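Long-range contacts in 6-O-methylguanine DNA methyltransferase (PDB 2B6C), which is predicted to act as a DNA alkylation repair enzyme of the all-helical AlkD-like family, although its reaction has not been established: residues L7-N12 against A30-P35; Q58-Y63 against D77-N82; A96-K101 against F138-V143. One frame throughout, in Å; residues are numbered along the deposited sequence.

Contact 1 (L7-N12 against A30-P35)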
loop_
_atom_site.group_PDB
_atom_site.type_symbol
_atom_site.label_atom_id
_atom_site.label_comp_id
_atom_site.label_asym_id
_atom_site.label_seq_id
_atom_site.Cartn_x
_atom_site.Cartn_y
_atom_site.Cartn_z
ATOM N N LEU B 7 -10.132 -20.392 1.669
ATOM C CA LEU B 7 -11.244 -19.782 2.379
ATOM C C LEU B 7 -12.544 -20.493 2.004
ATOM O O LEU B 7 -12.821 -20.736 0.823
ATOM C CB LEU B 7 -11.330 -18.314 1.987
ATOM C CG LEU B 7 -11.584 -17.192 2.982
ATOM C CD1 LEU B 7 -12.221 -16.103 2.204
ATOM C CD2 LEU B 7 -12.451 -17.582 4.160
ATOM N N GLN B 8 -13.315 -20.853 3.027
ATOM C CA GLN B 8 -14.615 -21.480 2.855
ATOM C C GLN B 8 -15.654 -20.743 3.666
ATOM O O GLN B 8 -15.542 -20.630 4.880
ATOM C CB GLN B 8 -14.593 -22.922 3.308
ATOM C CG GLN B 8 -13.771 -23.810 2.427
ATOM C CD GLN B 8 -14.474 -25.112 2.123
ATOM O OE1 GLN B 8 -14.075 -25.835 1.208
ATOM N NE2 GLN B 8 -15.541 -25.416 2.874
ATOM N N PHE B 9 -16.665 -20.230 2.990
ATOM C CA PHE B 9 -17.724 -19.559 3.697
ATOM C C PHE B 9 -18.772 -20.568 4.175
ATOM O O PHE B 9 -19.037 -21.581 3.524
ATOM C CB PHE B 9 -18.366 -18.478 2.846
ATOM C CG PHE B 9 -17.425 -17.365 2.460
ATOM C CD1 PHE B 9 -17.212 -17.066 1.119
ATOM C CD2 PHE B 9 -16.752 -16.625 3.430
ATOM C CE1 PHE B 9 -16.341 -16.034 0.752
ATOM C CE2 PHE B 9 -15.881 -15.589 3.072
ATOM C CZ PHE B 9 -15.680 -15.302 1.738
ATOM N N GLN B 10 -19.334 -20.275 5.341
ATOM C CA GLN B 10 -20.447 -21.028 5.883
ATOM C C GLN B 10 -21.743 -20.512 5.261
ATOM O O GLN B 10 -21.976 -19.304 5.202
ATOM C CB GLN B 10 -20.475 -20.878 7.406
ATOM C CG GLN B 10 -20.965 -22.119 8.113
ATOM C CD GLN B 10 -20.141 -23.365 7.753
ATOM O OE1 GLN B 10 -20.703 -24.441 7.521
ATOM N NE2 GLN B 10 -18.810 -23.217 7.694
ATOM N N LYS B 11 -22.580 -21.431 4.798
ATOM C CA LYS B 11 -23.823 -21.074 4.131
ATOM C C LYS B 11 -24.867 -20.510 5.107
ATOM O O LYS B 11 -25.214 -21.129 6.118
ATOM C CB LYS B 11 -24.340 -22.271 3.304
ATOM C CG LYS B 11 -25.779 -22.160 2.785
ATOM C CD LYS B 11 -25.867 -22.490 1.286
ATOM C CE LYS B 11 -25.769 -21.204 0.433
ATOM N NZ LYS B 11 -25.718 -21.442 -1.052
ATOM N N ASN B 12 -25.314 -19.295 4.819
ATOM C CA ASN B 12 -26.392 -18.668 5.572
ATOM C C ASN B 12 -27.604 -18.502 4.651
ATOM O O ASN B 12 -27.717 -17.502 3.942
ATOM C CB ASN B 12 -25.952 -17.339 6.204
ATOM C CG ASN B 12 -27.085 -16.649 6.984
ATOM O OD1 ASN B 12 -28.288 -16.935 6.787
ATOM N ND2 ASN B 12 -26.703 -15.742 7.884
ATOM N N ALA B 30 -23.524 -17.496 -0.896
ATOM C CA ALA B 30 -23.312 -18.225 0.348
ATOM C C ALA B 30 -24.139 -17.540 1.447
ATOM O O ALA B 30 -24.579 -18.183 2.371
ATOM C CB ALA B 30 -21.829 -18.272 0.721
ATOM N N GLY B 31 -24.337 -16.230 1.322
ATOM C CA GLY B 31 -25.034 -15.456 2.329
ATOM C C GLY B 31 -24.100 -14.753 3.293
ATOM O O GLY B 31 -24.360 -14.720 4.494
ATOM N N ILE B 32 -23.028 -14.174 2.745
ATOM C CA ILE B 32 -22.024 -13.451 3.521
ATOM C C ILE B 32 -21.964 -11.991 3.099
ATOM O O ILE B 32 -21.312 -11.670 2.097
ATOM C CB ILE B 32 -20.597 -14.033 3.302
ATOM C CG1 ILE B 32 -20.595 -15.566 3.369
ATOM C CG2 ILE B 32 -19.611 -13.425 4.335
ATOM C CD1 ILE B 32 -20.923 -16.142 4.745
ATOM N N PRO B 33 -22.590 -11.094 3.874
ATOM C CA PRO B 33 -22.518 -9.675 3.505
ATOM C C PRO B 33 -21.067 -9.150 3.505
ATOM O O PRO B 33 -20.195 -9.739 4.149
ATOM C CB PRO B 33 -23.390 -8.988 4.572
ATOM C CG PRO B 33 -24.338 -10.155 5.082
ATOM C CD PRO B 33 -23.387 -11.314 5.094
ATOM N N ALA B 34 -20.841 -8.071 2.760
ATOM C CA ALA B 34 -19.512 -7.494 2.522
ATOM C C ALA B 34 -18.688 -7.256 3.794
ATOM O O ALA B 34 -17.564 -7.751 3.860
ATOM C CB ALA B 34 -19.597 -6.233 1.695
ATOM N N PRO B 35 -19.248 -6.543 4.816
ATOM C CA PRO B 35 -18.406 -6.322 6.005
ATOM C C PRO B 35 -17.967 -7.623 6.647
ATOM O O PRO B 35 -16.816 -7.741 7.035
ATOM C CB PRO B 35 -19.300 -5.486 6.941
ATOM C CG PRO B 35 -20.332 -4.860 6.024
ATOM C CD PRO B 35 -20.565 -5.895 4.954
#

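Contact 2 (Q58-Y63 against D77-N82)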
loop_
_atom_site.group_PDB
_atom_site.type_symbol
_atom_site.label_atom_id
_atom_site.label_comp_id
_atom_site.label_asym_id
_atom_site.label_seq_id
_atom_site.Cartn_x
_atom_site.Cartn_y
_atom_site.Cartn_z
ATOM N N GLN B 58 -3.193 -17.912 -10.130
ATOM C CA GLN B 58 -3.916 -19.162 -10.004
ATOM C C GLN B 58 -4.983 -19.128 -8.929
ATOM O O GLN B 58 -6.019 -19.763 -9.064
ATOM C CB GLN B 58 -2.947 -20.313 -9.730
ATOM C CG GLN B 58 -2.202 -20.798 -10.979
ATOM C CD GLN B 58 -1.051 -21.734 -10.617
ATOM O OE1 GLN B 58 -0.568 -21.749 -9.466
ATOM N NE2 GLN B 58 -0.602 -22.510 -11.587
ATOM N N GLU B 59 -4.702 -18.438 -7.836
ATOM C CA GLU B 59 -5.652 -18.314 -6.731
ATOM C C GLU B 59 -6.800 -17.395 -7.143
ATOM O O GLU B 59 -7.963 -17.668 -6.869
ATOM C CB GLU B 59 -4.950 -17.781 -5.475
ATOM C CG GLU B 59 -3.966 -18.764 -4.855
ATOM C CD GLU B 59 -4.622 -19.692 -3.821
ATOM O OE1 GLU B 59 -5.784 -19.466 -3.433
ATOM O OE2 GLU B 59 -3.952 -20.638 -3.369
ATOM N N ILE B 60 -6.477 -16.303 -7.827
ATOM C CA ILE B 60 -7.523 -15.406 -8.304
ATOM C C ILE B 60 -8.459 -16.199 -9.217
ATOM O O ILE B 60 -9.676 -16.139 -9.081
ATOM C CB ILE B 60 -6.953 -14.167 -9.026
ATOM C CG1 ILE B 60 -6.299 -13.238 -8.002
ATOM C CG2 ILE B 60 -8.054 -13.425 -9.806
ATOM C CD1 ILE B 60 -5.491 -12.116 -8.594
ATOM N N GLU B 61 -7.870 -16.946 -10.149
ATOM C CA GLU B 61 -8.643 -17.759 -11.048
ATOM C C GLU B 61 -9.482 -18.822 -10.301
ATOM O O GLU B 61 -10.665 -18.957 -10.580
ATOM C CB GLU B 61 -7.735 -18.361 -12.141
ATOM C CG GLU B 61 -8.389 -19.457 -12.993
ATOM C CD GLU B 61 -9.496 -18.946 -13.953
ATOM O OE1 GLU B 61 -9.651 -17.710 -14.189
ATOM O OE2 GLU B 61 -10.212 -19.806 -14.510
ATOM N N ALA B 62 -8.877 -19.583 -9.390
ATOM C CA ALA B 62 -9.658 -20.567 -8.601
ATOM C C ALA B 62 -10.832 -19.974 -7.805
ATOM O O ALA B 62 -11.932 -20.522 -7.863
ATOM C CB ALA B 62 -8.755 -21.424 -7.703
ATOM N N TYR B 63 -10.641 -18.841 -7.114
ATOM C CA TYR B 63 -11.770 -18.187 -6.416
ATOM C C TYR B 63 -12.854 -17.691 -7.388
ATOM O O TYR B 63 -14.050 -17.768 -7.095
ATOM C CB TYR B 63 -11.293 -17.045 -5.512
ATOM C CG TYR B 63 -10.690 -17.540 -4.206
ATOM C CD1 TYR B 63 -11.504 -17.970 -3.162
ATOM C CD2 TYR B 63 -9.313 -17.578 -4.023
ATOM C CE1 TYR B 63 -10.958 -18.458 -1.983
ATOM C CE2 TYR B 63 -8.756 -18.051 -2.871
ATOM C CZ TYR B 63 -9.580 -18.494 -1.838
ATOM O OH TYR B 63 -9.027 -18.961 -0.669
ATOM N N ASP B 77 -10.902 -8.813 -4.769
ATOM C CA ASP B 77 -10.151 -8.263 -3.621
ATOM C C ASP B 77 -8.683 -8.706 -3.669
ATOM O O ASP B 77 -7.804 -7.940 -3.337
ATOM C CB ASP B 77 -10.770 -8.671 -2.261
ATOM C CG ASP B 77 -11.941 -7.796 -1.854
ATOM O OD1 ASP B 77 -12.166 -6.709 -2.464
ATOM O OD2 ASP B 77 -12.658 -8.205 -0.912
ATOM N N LEU B 78 -8.426 -9.942 -4.085
ATOM C CA LEU B 78 -7.041 -10.401 -4.237
ATOM C C LEU B 78 -6.260 -9.559 -5.252
ATOM O O LEU B 78 -5.086 -9.206 -5.030
ATOM C CB LEU B 78 -6.965 -11.885 -4.635
ATOM C CG LEU B 78 -7.311 -12.858 -3.509
ATOM C CD1 LEU B 78 -7.553 -14.257 -4.079
ATOM C CD2 LEU B 78 -6.174 -12.919 -2.489
ATOM N N ALA B 79 -6.927 -9.239 -6.349
ATOM C CA ALA B 79 -6.369 -8.416 -7.387
ATOM C C ALA B 79 -6.215 -6.982 -6.894
ATOM O O ALA B 79 -5.153 -6.373 -7.035
ATOM C CB ALA B 79 -7.259 -8.487 -8.659
ATOM N N LEU B 80 -7.266 -6.444 -6.294
ATOM C CA LEU B 80 -7.222 -5.088 -5.753
ATOM C C LEU B 80 -6.106 -4.878 -4.710
ATOM O O LEU B 80 -5.407 -3.873 -4.729
ATOM C CB LEU B 80 -8.555 -4.758 -5.100
ATOM C CG LEU B 80 -9.550 -3.995 -5.939
ATOM C CD1 LEU B 80 -10.928 -4.272 -5.328
ATOM C CD2 LEU B 80 -9.154 -2.498 -5.840
ATOM N N GLN B 81 -5.978 -5.823 -3.783
ATOM C CA GLN B 81 -4.938 -5.767 -2.741
ATOM C C GLN B 81 -3.506 -5.848 -3.270
ATOM O O GLN B 81 -2.585 -5.364 -2.629
ATOM C CB GLN B 81 -5.153 -6.889 -1.708
ATOM C CG GLN B 81 -6.371 -6.697 -0.796
ATOM C CD GLN B 81 -6.634 -5.249 -0.361
ATOM O OE1 GLN B 81 -7.468 -4.542 -0.954
ATOM N NE2 GLN B 81 -5.944 -4.811 0.680
ATOM N N ASN B 82 -3.322 -6.500 -4.411
ATOM C CA ASN B 82 -2.012 -6.706 -4.997
ATOM C C ASN B 82 -1.812 -5.859 -6.255
ATOM O O ASN B 82 -0.954 -6.161 -7.085
ATOM C CB ASN B 82 -1.810 -8.199 -5.305
ATOM C CG ASN B 82 -1.734 -9.038 -4.038
ATOM O OD1 ASN B 82 -0.659 -9.190 -3.453
ATOM N ND2 ASN B 82 -2.878 -9.577 -3.597
#

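Contact 3 (A96-K101 against F138-V143). With SO4 (sulfate ion), chain I.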
loop_
_atom_site.group_PDB
_atom_site.type_symbol
_atom_site.label_atom_id
_atom_site.label_comp_id
_atom_site.label_asym_id
_atom_site.label_seq_id
_atom_site.Cartn_x
_atom_site.Cartn_y
_atom_site.Cartn_z
ATOM N N ALA B 96 -9.988 -10.151 -19.458
ATOM C CA ALA B 96 -10.725 -11.375 -19.732
ATOM C C ALA B 96 -11.805 -11.695 -18.684
ATOM O O ALA B 96 -12.772 -12.389 -18.996
ATOM C CB ALA B 96 -9.769 -12.605 -19.948
ATOM N N TYR B 97 -11.643 -11.210 -17.456
ATOM C CA TYR B 97 -12.606 -11.480 -16.384
ATOM C C TYR B 97 -13.840 -10.577 -16.408
ATOM O O TYR B 97 -14.885 -10.957 -15.885
ATOM C CB TYR B 97 -11.974 -11.328 -15.005
ATOM C CG TYR B 97 -11.037 -12.426 -14.580
ATOM C CD1 TYR B 97 -11.520 -13.668 -14.191
ATOM C CD2 TYR B 97 -9.654 -12.202 -14.531
ATOM C CE1 TYR B 97 -10.644 -14.688 -13.777
ATOM C CE2 TYR B 97 -8.763 -13.207 -14.127
ATOM C CZ TYR B 97 -9.265 -14.449 -13.751
ATOM O OH TYR B 97 -8.385 -15.454 -13.334
ATOM N N VAL B 98 -13.739 -9.396 -17.000
ATOM C CA VAL B 98 -14.818 -8.414 -16.909
ATOM C C VAL B 98 -16.196 -8.938 -17.432
ATOM O O VAL B 98 -17.182 -8.856 -16.716
ATOM C CB VAL B 98 -14.392 -7.038 -17.515
ATOM C CG1 VAL B 98 -15.604 -6.094 -17.612
ATOM C CG2 VAL B 98 -13.263 -6.413 -16.677
ATOM N N PRO B 99 -16.231 -9.545 -18.643
ATOM C CA PRO B 99 -17.447 -10.176 -19.139
ATOM C C PRO B 99 -17.830 -11.529 -18.472
ATOM O O PRO B 99 -18.985 -11.975 -18.646
ATOM C CB PRO B 99 -17.151 -10.433 -20.640
ATOM C CG PRO B 99 -15.779 -10.056 -20.897
ATOM C CD PRO B 99 -15.115 -9.636 -19.611
ATOM N N GLN B 100 -16.908 -12.167 -17.739
ATOM C CA GLN B 100 -17.227 -13.423 -17.039
ATOM C C GLN B 100 -18.011 -13.221 -15.739
ATOM O O GLN B 100 -17.610 -12.407 -14.878
ATOM C CB GLN B 100 -15.988 -14.256 -16.721
ATOM C CG GLN B 100 -15.056 -14.592 -17.862
ATOM C CD GLN B 100 -13.849 -15.389 -17.324
ATOM O OE1 GLN B 100 -14.013 -16.344 -16.558
ATOM N NE2 GLN B 100 -12.651 -14.989 -17.704
ATOM N N LYS B 101 -19.118 -13.974 -15.599
ATOM C CA LYS B 101 -20.015 -13.894 -14.449
ATOM C C LYS B 101 -20.379 -12.402 -14.181
ATOM O O LYS B 101 -20.333 -11.933 -13.048
ATOM C CB LYS B 101 -19.382 -14.542 -13.200
ATOM C CG LYS B 101 -18.720 -15.891 -13.465
ATOM C CD LYS B 101 -18.338 -16.562 -12.162
ATOM C CE LYS B 101 -18.103 -18.056 -12.282
ATOM N NZ LYS B 101 -18.115 -18.639 -10.913
ATOM N N PHE B 138 -21.199 -4.720 -23.484
ATOM C CA PHE B 138 -21.481 -3.422 -22.858
ATOM C C PHE B 138 -20.883 -3.321 -21.461
ATOM O O PHE B 138 -20.596 -2.202 -20.999
ATOM C CB PHE B 138 -22.995 -3.036 -22.853
ATOM C CG PHE B 138 -23.833 -3.802 -21.850
ATOM C CD1 PHE B 138 -23.785 -3.493 -20.489
ATOM C CD2 PHE B 138 -24.673 -4.835 -22.268
ATOM C CE1 PHE B 138 -24.567 -4.189 -19.561
ATOM C CE2 PHE B 138 -25.446 -5.546 -21.345
ATOM C CZ PHE B 138 -25.391 -5.201 -19.970
ATOM N N TRP B 139 -20.695 -4.465 -20.787
ATOM C CA TRP B 139 -20.027 -4.460 -19.474
ATOM C C TRP B 139 -18.601 -3.922 -19.580
ATOM O O TRP B 139 -18.182 -3.128 -18.722
ATOM C CB TRP B 139 -20.009 -5.844 -18.822
ATOM C CG TRP B 139 -21.342 -6.322 -18.419
ATOM C CD1 TRP B 139 -22.006 -7.447 -18.905
ATOM C CD2 TRP B 139 -22.217 -5.724 -17.461
ATOM N NE1 TRP B 139 -23.224 -7.559 -18.312
ATOM C CE2 TRP B 139 -23.393 -6.527 -17.416
ATOM C CE3 TRP B 139 -22.133 -4.596 -16.629
ATOM C CZ2 TRP B 139 -24.482 -6.225 -16.567
ATOM C CZ3 TRP B 139 -23.235 -4.294 -15.788
ATOM C CH2 TRP B 139 -24.380 -5.109 -15.760
ATOM N N ASN B 140 -17.860 -4.321 -20.638
ATOM C CA ASN B 140 -16.548 -3.726 -20.880
ATOM C C ASN B 140 -16.612 -2.202 -21.103
ATOM O O ASN B 140 -15.747 -1.479 -20.631
ATOM C CB ASN B 140 -15.801 -4.381 -22.045
ATOM C CG ASN B 140 -15.215 -5.729 -21.689
ATOM O OD1 ASN B 140 -14.719 -5.936 -20.579
ATOM N ND2 ASN B 140 -15.266 -6.671 -22.640
ATOM N N ARG B 141 -17.604 -1.728 -21.859
ATOM C CA ARG B 141 -17.768 -0.283 -22.117
ATOM C C ARG B 141 -18.203 0.488 -20.877
ATOM O O ARG B 141 -17.846 1.663 -20.720
ATOM C CB ARG B 141 -18.752 -0.062 -23.250
ATOM C CG ARG B 141 -18.289 -0.782 -24.523
ATOM C CD ARG B 141 -18.922 -0.115 -25.761
ATOM N NE ARG B 141 -20.366 0.047 -25.666
ATOM C CZ ARG B 141 -21.259 -0.928 -25.864
ATOM N NH1 ARG B 141 -20.867 -2.183 -26.142
ATOM N NH2 ARG B 141 -22.548 -0.644 -25.779
ATOM N N ARG B 142 -18.943 -0.181 -19.982
ATOM C CA ARG B 142 -19.162 0.353 -18.657
ATOM C C ARG B 142 -17.828 0.690 -17.910
ATOM O O ARG B 142 -17.724 1.735 -17.237
ATOM C CB ARG B 142 -20.076 -0.568 -17.833
ATOM C CG ARG B 142 -20.388 -0.013 -16.418
ATOM C CD ARG B 142 -21.573 -0.756 -15.783
ATOM N NE ARG B 142 -21.750 -0.480 -14.364
ATOM C CZ ARG B 142 -22.788 0.199 -13.856
ATOM N NH1 ARG B 142 -22.883 0.370 -12.539
ATOM N NH2 ARG B 142 -23.748 0.704 -14.651
ATOM N N VAL B 143 -16.841 -0.202 -18.005
ATOM C CA VAL B 143 -15.521 0.050 -17.445
ATOM C C VAL B 143 -14.852 1.267 -18.116
ATOM O O VAL B 143 -14.293 2.088 -17.396
ATOM C CB VAL B 143 -14.580 -1.223 -17.479
ATOM C CG1 VAL B 143 -13.078 -0.886 -16.982
ATOM C CG2 VAL B 143 -15.161 -2.337 -16.603
HETATM S S SO4 I . -14.975 -7.214 -26.331
HETATM O O1 SO4 I . -14.697 -8.650 -26.359
HETATM O O2 SO4 I . -15.001 -6.652 -27.699
HETATM O O3 SO4 I . -13.857 -6.542 -25.643
HETATM O O4 SO4 I . -16.259 -6.983 -25.640
#

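Contact 1 (L7-N12 against A30-P35)
Phe9 lies obliquely across Ile32, its CB 3.7 Å from Ile32 CG1 and its ring atom CG 3.8 Å from the same methylene. The Phe9 torsion, with CG anti to the carbonyl carbon (chi1 -63°), turns the ring alongside Ile32; the ring also stacks with Tyr71 of helix 69-81. Phe9 CB also reaches Ala30 CB at 4.1 Å, while Ile32 CD1 presses on the backbone at Gln10 O, 3.4 Å away. Beyond this apolar patch the backbones meet. Asn12 N donates to Ala30 O over 2.8 Å, and the bond is nearly straight (160° at the hydrogen). Ala30 O also receives a CA-H contact from Lys11 CA at 3.5 Å, which makes two approaches to one carbonyl. Asn12 CB rests on Gly31 O at 3.5 Å, where Gly31 turns the chain with a positive phi. The carboxylate of Glu70, in helix 69-81, accepts hydrogen bonds from the backbone N of Ala30, Gly31 and Ile32. Lys11 NZ bonds to Phe29 O. Asn12 is the N-cap of helix 13-22, its OD1 accepting from Thr15 N, and Pro33 is the N-cap of helix 34-48. The contact thus joins the loops that lead into helices 13-22 and 34-48 at the N-terminal end of an AlkD-like helical solenoid.

Contact 2 (Q58-Y63 against D77-N82)
The helical segments 58-63 and 77-81 run nearly antiparallel: the angle between their N-to-C directions is 152° and their axes approach to 10.0 Å. The closest CA pair is Ile60 and Leu78, 6.5 Å apart, and no hydrogen bond crosses between the segments, so the interface rests on side-chain packing. The Ile60 and Leu78 side chains lie alongside one another, pointing opposite ways, with Ile60 CG1 3.7 Å from Leu78 CB. An extended outer torsion (chi2 170°) sends Ile60 CD1 farther toward the other helix, to 4.0 Å from Ala79 CB and 3.9 Å from Ala79 N. Leu78 answers from its own helix: its CD1 comes to 3.8 Å from Tyr63 CD2, the two side chains crossing at about a right angle. Asn82 ND2, reaching back four residues, donates to Leu78 O at 2.7 Å in an almost linear bond, lying in the carbonyl plane and also in the plane of its own amide, which fixes the rotation of that amide. Asn82 ND2 has a second partner in Ser48 OG. Leu78 packs further on Leu45 and Ser48 of helix 34-48, and Ala79 on Trp110 and Phe113 of helix 104-120. The contact thus pairs two consecutive helices, 53-65 and 69-81, joined by a short turn and packed antiparallel, an arrangement consistent with the helical solenoid of AlkD-like proteins.

Contact 3 (A96-K101 against F138-V143)
Val98 makes the tight part of this contact, its CG1 only 3.1 Å from Asn140 OD1 and its CB 3.3 Å from the same oxygen. The valine torsion, CG1 anti to the backbone N (chi1 171°), brings that methyl against both the amide oxygen and Val143 CG2, which it meets at 3.9 Å. Asn140 OD1 is buried here with no hydrogen-bond partner in the model, pressed against hydrocarbon. The other half of the amide points to a sulfate ion. Asn140 ND2 donates to O4 of this ion at 3.2 Å, with 153° at the hydrogen, and the bond supports the amide orientation that turns OD1 toward Val98. Lys95 NZ and the backbone N atoms of Glu136 and Asn137 also bond to the ion, which probably came from the crystallisation liquor. The looser side lies at Pro99, which is partly exposed and brings its CG no nearer than 3.8 Å to Asn140 ND2. The loop itself is braced by Gln100 NE2, which bonds to Ala96 O at 2.9 Å from above the carbonyl plane. Trp139 CB points to the loop, while the indole continues to Ala102 and Val107. Around the tight side, Val98 packs on Trp110 and Phe114 of helix 104-120, Val143 on Val107, and both valines on Phe132 of helix 125-132. The loop after helix 88-94 packs against helix 138-146, with helices 104-120 and 125-132 also lining the junction.

The three contacts follow one another along the chain without nesting or crossing. Contact 1 closes a loop containing helix 13-22 and leads into helix 34-48. Contact 2 closes the turn between helices 53-65 and 69-81. Contact 3 spans farther, enclosing helices 104-120 and 125-132. Contacts 1 and 2, with centres about 17 Å apart, are joined by a probable hydrogen bond between Leu7 N and Tyr63 OH, 3.0 Å. Contacts 2 and 3, also about 17 Å apart between centres, meet where Glu61 OE1 lies 2.7 Å from Tyr97 OH, again a probable hydrogen bond. Contacts 1 and 3 do not touch; contact 2 bridges the N-terminal loops to the middle of the helical array.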